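Local coordinates for venom allergen-like (VAL) 4 protein (Schistosoma mansoni, PDB 4P27) that binds lipids as a member of the SCP/TAPS (CAP) family of venom allergen-like and pathogenesis-related proteins, although it lacks the prototypical CAP motifs, at residues Y12-K17 against D90-Y95. Numbering follows the deposited sequence.
Sequences YNFHKK and DWLEEY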
# COMPACT_ATOMS: atom_id res chain seq x y z
N TYR A 12 -2.45 8.41 -3.95
CA TYR A 12 -2.09 7.84 -5.27
C TYR A 12 -0.70 8.23 -5.72
O TYR A 12 0.15 7.34 -6.06
CB TYR A 12 -3.16 8.27 -6.32
CG TYR A 12 -3.07 7.57 -7.66
CD1 TYR A 12 -2.59 6.21 -7.76
CD2 TYR A 12 -3.47 8.22 -8.82
CE1 TYR A 12 -2.56 5.57 -8.98
CE2 TYR A 12 -3.38 7.59 -10.10
CZ TYR A 12 -2.92 6.27 -10.17
OH TYR A 12 -2.84 5.62 -11.38
N ASN A 13 -0.39 9.53 -5.63
CA ASN A 13 0.96 9.95 -6.06
C ASN A 13 2.07 9.45 -5.13
O ASN A 13 3.21 9.25 -5.54
CB ASN A 13 1.08 11.49 -6.09
CG ASN A 13 0.26 12.16 -7.22
OD1 ASN A 13 -0.13 13.32 -7.07
ND2 ASN A 13 -0.07 11.43 -8.28
N PHE A 14 1.79 9.40 -3.84
CA PHE A 14 2.80 8.91 -2.90
C PHE A 14 3.11 7.42 -3.28
O PHE A 14 4.26 7.03 -3.31
CB PHE A 14 2.23 8.98 -1.46
CG PHE A 14 3.27 8.67 -0.42
CD1 PHE A 14 3.56 7.33 -0.07
CD2 PHE A 14 3.97 9.68 0.23
CE1 PHE A 14 4.54 7.05 0.84
CE2 PHE A 14 4.94 9.40 1.21
CZ PHE A 14 5.24 8.08 1.50
N HIS A 15 2.08 6.63 -3.60
CA HIS A 15 2.34 5.23 -4.02
C HIS A 15 3.11 5.14 -5.35
O HIS A 15 4.08 4.39 -5.45
CB HIS A 15 1.02 4.47 -4.20
CG HIS A 15 0.43 3.99 -2.92
ND1 HIS A 15 -0.32 4.82 -2.11
CD2 HIS A 15 0.38 2.75 -2.36
CE1 HIS A 15 -0.76 4.12 -1.07
NE2 HIS A 15 -0.39 2.86 -1.21
N LYS A 16 2.76 5.97 -6.34
CA LYS A 16 3.56 6.06 -7.56
C LYS A 16 5.00 6.39 -7.28
O LYS A 16 5.88 5.78 -7.84
CB LYS A 16 2.93 7.05 -8.58
CG LYS A 16 1.64 6.48 -9.05
CD LYS A 16 1.18 7.05 -10.39
CE LYS A 16 0.44 8.34 -10.17
NZ LYS A 16 -0.13 8.72 -11.50
N LYS A 17 5.25 7.35 -6.40
CA LYS A 17 6.59 7.78 -6.11
C LYS A 17 7.41 6.67 -5.38
O LYS A 17 8.57 6.48 -5.68
CB LYS A 17 6.57 8.97 -5.14
CG LYS A 17 7.93 9.68 -5.16
CD LYS A 17 8.39 10.03 -3.79
CE LYS A 17 9.82 10.57 -3.82
NZ LYS A 17 10.40 10.32 -2.47
N ASP A 90 4.45 6.53 7.54
CA ASP A 90 4.47 5.39 8.42
C ASP A 90 4.47 4.02 7.66
O ASP A 90 5.23 3.08 7.98
CB ASP A 90 3.28 5.46 9.34
CG ASP A 90 3.22 4.31 10.29
OD1 ASP A 90 4.19 4.11 11.01
OD2 ASP A 90 2.22 3.57 10.34
N TRP A 91 3.58 3.88 6.68
CA TRP A 91 3.56 2.64 5.90
C TRP A 91 4.92 2.45 5.21
O TRP A 91 5.52 1.36 5.25
CB TRP A 91 2.46 2.71 4.82
CG TRP A 91 1.08 2.64 5.32
CD1 TRP A 91 0.68 2.41 6.59
CD2 TRP A 91 -0.10 2.82 4.53
NE1 TRP A 91 -0.75 2.46 6.66
CE2 TRP A 91 -1.21 2.70 5.37
CE3 TRP A 91 -0.31 3.05 3.13
CZ2 TRP A 91 -2.51 2.82 4.89
CZ3 TRP A 91 -1.59 3.19 2.70
CH2 TRP A 91 -2.67 3.10 3.56
N LEU A 92 5.40 3.48 4.52
CA LEU A 92 6.67 3.37 3.79
C LEU A 92 7.87 2.91 4.67
O LEU A 92 8.65 2.03 4.30
CB LEU A 92 6.98 4.74 3.08
CG LEU A 92 8.43 4.89 2.56
CD1 LEU A 92 8.71 3.90 1.44
CD2 LEU A 92 8.68 6.32 2.05
N GLU A 93 8.02 3.51 5.84
CA GLU A 93 9.26 3.38 6.59
C GLU A 93 9.32 2.05 7.28
O GLU A 93 10.32 1.73 7.89
CB GLU A 93 9.37 4.44 7.67
CG GLU A 93 8.97 5.77 7.12
CD GLU A 93 10.05 6.75 7.23
OE1 GLU A 93 10.97 6.67 6.42
OE2 GLU A 93 9.96 7.58 8.13
N GLU A 94 8.26 1.27 7.16
CA GLU A 94 8.39 -0.12 7.48
C GLU A 94 9.45 -0.80 6.67
O GLU A 94 9.79 -1.93 7.01
CB GLU A 94 7.08 -0.85 7.24
CG GLU A 94 5.97 -0.39 8.13
CD GLU A 94 4.74 -1.24 7.90
OE1 GLU A 94 4.73 -2.14 7.01
OE2 GLU A 94 3.78 -0.99 8.61
N TYR A 95 9.97 -0.17 5.60
CA TYR A 95 11.10 -0.76 4.91
C TYR A 95 12.33 -0.97 5.84
O TYR A 95 13.18 -1.81 5.54
CB TYR A 95 11.50 0.08 3.67
CG TYR A 95 12.27 1.36 3.96
CD1 TYR A 95 13.61 1.33 4.37
CD2 TYR A 95 11.66 2.61 3.76
CE1 TYR A 95 14.32 2.51 4.58
CE2 TYR A 95 12.33 3.78 4.01
CZ TYR A 95 13.67 3.73 4.40
OH TYR A 95 14.33 4.93 4.60
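In the alpha-beta-alpha sandwich of the CAP domain, helix 6-22 and helix 84-93 pack against each other through two pairs of side chains, Phe14 with Leu92 and His15 with Trp91. The helices keep well apart here, the closest CA atoms, those of His15 and Leu92, being 9.1 Å from each other, and side chains bridge the gap. Phe14, with CG anti to its own N (chi1 -172°), points toward the other helix and lays the far end of its ring obliquely against Leu92: Phe14 CZ comes within 3.9 Å of Leu92 CD2, while Phe14 CE1 lies 4.0 Å from Leu92 CB. Met88 and Met115 add further apolar cover to the phenylalanine. The second pair lies deeper, toward the central sheet. Here the imidazole and the indole meet edge to edge without stacking, and both polar ends are engaged by other parts of the domain: His15 NE2 is hydrogen-bonded to Tyr140 OH on strand 133-141, and Trp91 NE1 to Leu78 O on strand 75-81, tying both helices to the central sheet. His15 ND1 is taken up by Ile11 O, one turn back in its own helix; with both nitrogens bonded, the ring is probably held in one rotation. The CE1-NE2 side of the imidazole faces the indole, with His15 CE1 4.0 Å from Trp91 CZ3, near the plane of each ring.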